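Local coordinates for protein fructose transport system repressor FruR (Pseudomonas putida, PDB 3O74) that probably binds specific DNA sites to repress or activate transcription, with fructose 1-phosphate as its preferred effector, at residues P120-L125 against L180-V185; R154-E159 against Q171-D176. One frame throughout, in Å; residues are numbered along the deposited sequence.

Contact 1 of 2, residues P120-L125 against L180-V185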
ATOM      1  N   PRO B 120      30.040  16.133  -2.584  1.00 62.56           N
ATOM      2  CA  PRO B 120      30.059  15.458  -1.282  1.00 58.99           C
ATOM      3  C   PRO B 120      31.419  14.831  -0.997  1.00 56.29           C
ATOM      4  O   PRO B 120      32.107  14.392  -1.919  1.00 56.77           O
ATOM      5  CB  PRO B 120      28.991  14.372  -1.436  1.00 56.03           C
ATOM      6  CG  PRO B 120      28.911  14.124  -2.898  1.00 56.12           C
ATOM      7  CD  PRO B 120      29.164  15.447  -3.549  1.00 59.64           C
ATOM      8  N   ARG B 121      31.800  14.803   0.274  1.00 54.33           N
ATOM      9  CA  ARG B 121      33.072  14.222   0.685  1.00 57.67           C
ATOM     10  C   ARG B 121      32.930  12.709   0.824  1.00 46.51           C
ATOM     11  O   ARG B 121      33.905  11.964   0.721  1.00 46.57           O
ATOM     12  CB  ARG B 121      33.529  14.847   2.004  1.00 68.31           C
ATOM     13  CG  ARG B 121      35.035  14.938   2.176  1.00 79.95           C
ATOM     14  CD  ARG B 121      35.621  13.660   2.746  1.00 87.28           C
ATOM     15  NE  ARG B 121      36.320  12.868   1.738  1.00 91.31           N
ATOM     16  CZ  ARG B 121      37.242  11.956   2.025  1.00 96.21           C
ATOM     17  NH1 ARG B 121      37.575  11.732   3.289  1.00100.35           N
ATOM     18  NH2 ARG B 121      37.836  11.274   1.054  1.00 94.25           N
ATOM     19  N   SER B 122      31.698  12.267   1.046  1.00 42.30           N
ATOM     20  CA  SER B 122      31.396  10.854   1.203  1.00 41.09           C
ATOM     21  C   SER B 122      30.012  10.566   0.647  1.00 34.99           C
ATOM     22  O   SER B 122      29.097  11.377   0.778  1.00 37.03           O
ATOM     23  CB  SER B 122      31.454  10.454   2.678  1.00 44.62           C
ATOM     24  OG  SER B 122      30.513  11.189   3.443  1.00 44.36           O
ATOM     25  N   ILE B 123      29.864   9.406   0.022  1.00 38.43           N
ATOM     26  CA  ILE B 123      28.577   9.000  -0.524  1.00 36.85           C
ATOM     27  C   ILE B 123      28.360   7.517  -0.271  1.00 39.11           C
ATOM     28  O   ILE B 123      29.302   6.726  -0.320  1.00 38.47           O
ATOM     29  CB  ILE B 123      28.479   9.295  -2.038  1.00 36.86           C
ATOM     30  CG1 ILE B 123      27.069   9.006  -2.549  1.00 37.68           C
ATOM     31  CG2 ILE B 123      29.518   8.497  -2.818  1.00 40.88           C
ATOM     32  CD1 ILE B 123      26.798   9.546  -3.939  1.00 38.29           C
ATOM     33  N   ALA B 124      27.118   7.141   0.007  1.00 32.60           N
ATOM     34  CA  ALA B 124      26.822   5.754   0.316  1.00 34.76           C
ATOM     35  C   ALA B 124      25.611   5.252  -0.452  1.00 31.19           C
ATOM     36  O   ALA B 124      24.746   6.027  -0.860  1.00 27.73           O
ATOM     37  CB  ALA B 124      26.614   5.573   1.809  1.00 38.17           C
ATOM     38  N   LEU B 125      25.576   3.941  -0.649  1.00 28.68           N
ATOM     39  CA  LEU B 125      24.426   3.271  -1.222  1.00 27.87           C
ATOM     40  C   LEU B 125      23.864   2.315  -0.179  1.00 28.09           C
ATOM     41  O   LEU B 125      24.596   1.510   0.398  1.00 28.32           O
ATOM     42  CB  LEU B 125      24.827   2.486  -2.466  1.00 29.96           C
ATOM     43  CG  LEU B 125      23.727   1.587  -3.022  1.00 30.76           C
ATOM     44  CD1 LEU B 125      22.777   2.385  -3.903  1.00 29.02           C
ATOM     45  CD2 LEU B 125      24.341   0.427  -3.795  1.00 35.90           C
ATOM     46  N   LEU B 180      27.262  11.030   9.694  1.00 33.94           N
ATOM     47  CA  LEU B 180      26.481  10.923   8.467  1.00 32.93           C
ATOM     48  C   LEU B 180      27.389  11.068   7.250  1.00 32.94           C
ATOM     49  O   LEU B 180      28.394  11.778   7.301  1.00 39.44           O
ATOM     50  CB  LEU B 180      25.398  12.000   8.413  1.00 38.08           C
ATOM     51  CG  LEU B 180      24.372  12.076   9.540  1.00 44.53           C
ATOM     52  CD1 LEU B 180      23.469  13.281   9.333  1.00 46.44           C
ATOM     53  CD2 LEU B 180      23.556  10.799   9.606  1.00 45.48           C
ATOM     54  N   PRO B 181      27.033  10.393   6.147  1.00 34.95           N
ATOM     55  CA  PRO B 181      27.721  10.636   4.878  1.00 36.10           C
ATOM     56  C   PRO B 181      27.208  11.949   4.299  1.00 42.27           C
ATOM     57  O   PRO B 181      26.122  12.383   4.684  1.00 41.65           O
ATOM     58  CB  PRO B 181      27.256   9.469   4.010  1.00 29.37           C
ATOM     59  CG  PRO B 181      25.871   9.170   4.514  1.00 31.84           C
ATOM     60  CD  PRO B 181      25.916   9.437   6.004  1.00 26.38           C
ATOM     61  N   ASP B 182      27.965  12.578   3.406  1.00 38.58           N
ATOM     62  CA  ASP B 182      27.502  13.811   2.788  1.00 37.47           C
ATOM     63  C   ASP B 182      26.311  13.553   1.871  1.00 34.75           C
ATOM     64  O   ASP B 182      25.467  14.427   1.674  1.00 39.54           O
ATOM     65  CB  ASP B 182      28.628  14.487   2.011  1.00 41.16           C
ATOM     66  CG  ASP B 182      29.632  15.171   2.918  1.00 51.06           C
ATOM     67  OD1 ASP B 182      29.413  15.192   4.150  1.00 48.20           O
ATOM     68  OD2 ASP B 182      30.638  15.693   2.396  1.00 53.67           O
ATOM     69  N   ALA B 183      26.242  12.345   1.321  1.00 31.16           N
ATOM     70  CA  ALA B 183      25.192  11.996   0.370  1.00 31.77           C
ATOM     71  C   ALA B 183      24.812  10.526   0.488  1.00 30.71           C
ATOM     72  O   ALA B 183      25.646   9.680   0.818  1.00 29.67           O
ATOM     73  CB  ALA B 183      25.633  12.316  -1.057  1.00 29.11           C
ATOM     74  N   LEU B 184      23.551  10.226   0.206  1.00 28.39           N
ATOM     75  CA  LEU B 184      23.049   8.869   0.359  1.00 29.89           C
ATOM     76  C   LEU B 184      21.984   8.533  -0.673  1.00 27.77           C
ATOM     77  O   LEU B 184      21.059   9.311  -0.912  1.00 33.13           O
ATOM     78  CB  LEU B 184      22.475   8.669   1.761  1.00 29.39           C
ATOM     79  CG  LEU B 184      21.754   7.338   1.982  1.00 30.53           C
ATOM     80  CD1 LEU B 184      22.757   6.202   2.038  1.00 29.48           C
ATOM     81  CD2 LEU B 184      20.915   7.374   3.252  1.00 32.44           C
ATOM     82  N   VAL B 185      22.122   7.359  -1.279  1.00 22.53           N
ATOM     83  CA  VAL B 185      21.099   6.826  -2.168  1.00 24.31           C
ATOM     84  C   VAL B 185      20.532   5.544  -1.574  1.00 25.40           C
ATOM     85  O   VAL B 185      21.288   4.654  -1.183  1.00 24.61           O
ATOM     86  CB  VAL B 185      21.668   6.514  -3.563  1.00 28.64           C
ATOM     87  CG1 VAL B 185      20.637   5.776  -4.414  1.00 30.97           C
ATOM     88  CG2 VAL B 185      22.119   7.790  -4.250  1.00 33.14           C
TER
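S122-L125 and A183-V185 are neighbouring parallel strands, buried in one lobe of the LacI-type sugar-binding domain. The short segments come within 4.7 Å axis to axis and run nearly parallel. I123, A124 and L125 pair with A183, L184 and V185. The backbone ladder runs from A124 N to A183 O at 3.0 Å and from V185 N to A124 O at 3.0 Å, the latter nearly straight at 171°. A183 N gives a weak bond to S122 O.

Side chains tie the strand entrances. With chi1 at 60°, S122 OG sits between its own backbone N and carbonyl carbon and accepts a hydrogen bond from D182 N at 2.9 Å. D182 answers in the other direction: its OD2 accepts one from R121 N at 2.6 Å, on the anti side of the carboxylate and 26° out of its plane. These two bonds join the incoming turns side by side. P120 CB packs on D182 CB beside them.

On the face of I123, L125, A183 and V185, I123 CG1 lies 3.9 Å from A183 CB and L125 CD1 touches V185 CG1. On the other face A124 CB meets L184 CD1 at 3.9 Å. The first face is covered by helices 104-116 and 133-144. Helix 163-177 covers A124 and P181 through L173, and strand 152-158 continues the sheet beyond 122-128.

Contact 2 of 2, residues R154-E159 against Q171-D176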
ATOM      1  N   ARG B 154      30.732   4.104   0.265  1.00 32.97           N
ATOM      2  CA  ARG B 154      30.343   2.925   1.021  1.00 34.48           C
ATOM      3  C   ARG B 154      29.103   2.310   0.399  1.00 30.57           C
ATOM      4  O   ARG B 154      28.211   3.023  -0.061  1.00 31.16           O
ATOM      5  CB  ARG B 154      30.066   3.286   2.479  1.00 36.42           C
ATOM      6  CG  ARG B 154      31.269   3.813   3.241  1.00 40.90           C
ATOM      7  CD  ARG B 154      32.271   2.712   3.550  1.00 45.62           C
ATOM      8  NE  ARG B 154      33.317   3.188   4.451  1.00 49.49           N
ATOM      9  CZ  ARG B 154      34.366   3.906   4.065  1.00 53.28           C
ATOM     10  NH1 ARG B 154      34.513   4.235   2.787  1.00 53.91           N
ATOM     11  NH2 ARG B 154      35.268   4.299   4.955  1.00 50.29           N
ATOM     12  N   ARG B 155      29.055   0.985   0.377  1.00 29.98           N
ATOM     13  CA  ARG B 155      27.886   0.275  -0.119  1.00 35.93           C
ATOM     14  C   ARG B 155      27.421  -0.717   0.932  1.00 37.14           C
ATOM     15  O   ARG B 155      28.192  -1.569   1.379  1.00 37.10           O
ATOM     16  CB  ARG B 155      28.208  -0.450  -1.426  1.00 41.52           C
ATOM     17  CG  ARG B 155      28.643   0.472  -2.549  1.00 45.04           C
ATOM     18  CD  ARG B 155      29.322  -0.306  -3.660  1.00 46.97           C
ATOM     19  NE  ARG B 155      29.881   0.571  -4.685  1.00 45.73           N
ATOM     20  CZ  ARG B 155      31.098   1.104  -4.633  1.00 47.50           C
ATOM     21  NH1 ARG B 155      31.894   0.856  -3.600  1.00 41.13           N
ATOM     22  NH2 ARG B 155      31.520   1.889  -5.615  1.00 46.78           N
ATOM     23  N   TYR B 156      26.161  -0.592   1.329  1.00 27.44           N
ATOM     24  CA  TYR B 156      25.577  -1.485   2.318  1.00 28.69           C
ATOM     25  C   TYR B 156      24.315  -2.098   1.752  1.00 29.90           C
ATOM     26  O   TYR B 156      23.354  -1.391   1.457  1.00 33.31           O
ATOM     27  CB  TYR B 156      25.250  -0.724   3.605  1.00 29.03           C
ATOM     28  CG  TYR B 156      26.470  -0.370   4.415  1.00 37.97           C
ATOM     29  CD1 TYR B 156      26.902  -1.192   5.447  1.00 43.42           C
ATOM     30  CD2 TYR B 156      27.202   0.774   4.137  1.00 42.91           C
ATOM     31  CE1 TYR B 156      28.026  -0.876   6.188  1.00 49.34           C
ATOM     32  CE2 TYR B 156      28.326   1.097   4.871  1.00 46.66           C
ATOM     33  CZ  TYR B 156      28.733   0.270   5.894  1.00 52.62           C
ATOM     34  OH  TYR B 156      29.853   0.590   6.626  1.00 64.80           O
ATOM     35  N   GLN B 157      24.318  -3.417   1.605  1.00 28.22           N
ATOM     36  CA  GLN B 157      23.181  -4.109   1.021  1.00 31.53           C
ATOM     37  C   GLN B 157      22.688  -5.199   1.959  1.00 34.81           C
ATOM     38  O   GLN B 157      23.347  -6.220   2.153  1.00 39.56           O
ATOM     39  CB  GLN B 157      23.545  -4.663  -0.355  1.00 32.25           C
ATOM     40  CG  GLN B 157      23.808  -3.571  -1.380  1.00 35.13           C
ATOM     41  CD  GLN B 157      24.272  -4.112  -2.712  1.00 40.28           C
ATOM     42  OE1 GLN B 157      25.463  -4.352  -2.917  1.00 42.61           O
ATOM     43  NE2 GLN B 157      23.335  -4.302  -3.633  1.00 40.81           N
ATOM     44  N   GLY B 158      21.522  -4.956   2.547  1.00 25.88           N
ATOM     45  CA  GLY B 158      20.970  -5.824   3.568  1.00 30.10           C
ATOM     46  C   GLY B 158      20.222  -7.040   3.060  1.00 30.87           C
ATOM     47  O   GLY B 158      20.302  -7.405   1.884  1.00 28.80           O
ATOM     48  N   GLU B 159      19.476  -7.659   3.969  1.00 27.40           N
ATOM     49  CA  GLU B 159      18.846  -8.951   3.727  1.00 35.00           C
ATOM     50  C   GLU B 159      17.394  -8.847   3.257  1.00 36.25           C
ATOM     51  O   GLU B 159      16.817  -9.837   2.807  1.00 38.56           O
ATOM     52  CB  GLU B 159      18.919  -9.811   4.995  1.00 43.32           C
ATOM     53  CG  GLU B 159      18.059  -9.306   6.149  1.00 55.66           C
ATOM     54  CD  GLU B 159      18.557  -7.998   6.744  1.00 66.01           C
ATOM     55  OE1 GLU B 159      19.767  -7.702   6.641  1.00 63.85           O
ATOM     56  OE2 GLU B 159      17.729  -7.266   7.327  1.00 73.87           O
ATOM     57  N   GLN B 171      22.446   2.736  10.654  1.00 37.29           N
ATOM     58  CA  GLN B 171      23.216   2.716  11.897  1.00 41.83           C
ATOM     59  C   GLN B 171      24.630   2.221  11.638  1.00 42.75           C
ATOM     60  O   GLN B 171      25.606   2.857  12.033  1.00 44.16           O
ATOM     61  CB  GLN B 171      22.552   1.812  12.936  1.00 47.63           C
ATOM     62  CG  GLN B 171      21.568   2.513  13.844  1.00 53.72           C
ATOM     63  CD  GLN B 171      22.228   3.542  14.742  1.00 55.69           C
ATOM     64  OE1 GLN B 171      23.449   3.555  14.914  1.00 54.23           O
ATOM     65  NE2 GLN B 171      21.415   4.414  15.322  1.00 57.17           N
ATOM     66  N   GLN B 172      24.725   1.077  10.969  1.00 44.95           N
ATOM     67  CA  GLN B 172      26.009   0.465  10.654  1.00 45.27           C
ATOM     68  C   GLN B 172      26.869   1.434   9.852  1.00 41.31           C
ATOM     69  O   GLN B 172      28.076   1.526  10.061  1.00 44.68           O
ATOM     70  CB  GLN B 172      25.783  -0.835   9.877  1.00 51.04           C
ATOM     71  CG  GLN B 172      27.040  -1.591   9.484  1.00 64.92           C
ATOM     72  CD  GLN B 172      26.726  -2.882   8.743  1.00 72.76           C
ATOM     73  OE1 GLN B 172      27.520  -3.355   7.928  1.00 73.75           O
ATOM     74  NE2 GLN B 172      25.557  -3.453   9.018  1.00 74.61           N
ATOM     75  N   LEU B 173      26.234   2.162   8.940  1.00 38.26           N
ATOM     76  CA  LEU B 173      26.920   3.160   8.127  1.00 36.22           C
ATOM     77  C   LEU B 173      27.458   4.300   8.985  1.00 39.98           C
ATOM     78  O   LEU B 173      28.636   4.657   8.903  1.00 41.77           O
ATOM     79  CB  LEU B 173      25.969   3.721   7.069  1.00 32.62           C
ATOM     80  CG  LEU B 173      26.534   4.828   6.179  1.00 36.75           C
ATOM     81  CD1 LEU B 173      27.778   4.338   5.452  1.00 40.30           C
ATOM     82  CD2 LEU B 173      25.488   5.318   5.189  1.00 39.19           C
ATOM     83  N   ILE B 174      26.585   4.874   9.804  1.00 35.30           N
ATOM     84  CA  ILE B 174      26.972   5.964  10.693  1.00 34.12           C
ATOM     85  C   ILE B 174      28.083   5.526  11.638  1.00 40.33           C
ATOM     86  O   ILE B 174      29.060   6.249  11.839  1.00 43.69           O
ATOM     87  CB  ILE B 174      25.763   6.463  11.512  1.00 31.55           C
ATOM     88  CG1 ILE B 174      24.789   7.209  10.602  1.00 33.48           C
ATOM     89  CG2 ILE B 174      26.217   7.361  12.666  1.00 37.60           C
ATOM     90  CD1 ILE B 174      23.441   7.485  11.244  1.00 35.14           C
ATOM     91  N   ASP B 175      27.933   4.336  12.210  1.00 45.42           N
ATOM     92  CA  ASP B 175      28.944   3.796  13.113  1.00 51.46           C
ATOM     93  C   ASP B 175      30.278   3.595  12.397  1.00 52.67           C
ATOM     94  O   ASP B 175      31.336   3.690  13.018  1.00 55.60           O
ATOM     95  CB  ASP B 175      28.467   2.479  13.740  1.00 54.92           C
ATOM     96  CG  ASP B 175      27.301   2.673  14.701  1.00 64.98           C
ATOM     97  OD1 ASP B 175      26.865   3.828  14.891  1.00 71.22           O
ATOM     98  OD2 ASP B 175      26.820   1.667  15.267  1.00 66.89           O
ATOM     99  N   ASP B 176      30.228   3.332  11.093  1.00 47.41           N
ATOM    100  CA  ASP B 176      31.439   3.060  10.314  1.00 52.20           C
ATOM    101  C   ASP B 176      32.142   4.312   9.782  1.00 46.32           C
ATOM    102  O   ASP B 176      33.357   4.303   9.579  1.00 42.77           O
ATOM    103  CB  ASP B 176      31.139   2.083   9.170  1.00 56.68           C
ATOM    104  CG  ASP B 176      30.881   0.668   9.661  1.00 62.75           C
ATOM    105  OD1 ASP B 176      31.022   0.424  10.876  1.00 66.55           O
ATOM    106  OD2 ASP B 176      30.539  -0.202   8.833  1.00 63.92           O
TER
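The strand-to-helix half of a right-handed beta-alpha-beta crossover brings Y156 of strand 152-158 against Q172, L173 and D176 of helix 163-177. The helix runs back roughly antiparallel to the strand, at 152°, with segment axes 9.8 Å apart at closest.

Y156 carries most of the contact. With CG anti to the carbonyl carbon (chi1 -74°), the ring is carried from the strand up to the helix. L173 comes over one ring face with its CA, while its CD1 touches CE2 of Y156 at 3.3 Å. Q172 reaches the ring edge through an extended chain. Its OE1 lies near the ring plane, 3.1 Å from Y156 CE1, and its amide plane is almost perpendicular to the ring at 87°. At the far end Y156 OH bonds to D176 OD2. The modelled separation of these two oxygens, 2.4 Å, is very short, and its exact value is doubtful. L173 CD1 also meets R154 CB at 3.9 Å, so one leucine branch spans two alternate residues of the strand.

The contact lies at the surface of the lobe. Within this chain 152-158 is an outermost strand, paired with 122-128, while I174 of the helix turns to helix 189-201.

From the N terminus, the chain reaches strand 122-128 after several earlier strands and helices; helix 133-144 then leads to strand 152-158. Helix 163-177 follows and leads into strand 183-186. Contact 2 closes the short connection between strand 152-158 and its helix. Contact 1 closes the longer loop from 120-125 to 180-185, and contact 2 is nested inside it. Strand 122-128 lies between the other two strands, so the returning chain passes over it to reach its place in the sheet. The two contacts meet directly: L125 N and O probably bond to R154 O and Y156 N, and A124 CB packs on L173 CD2. Together they join three strands and one covering helix.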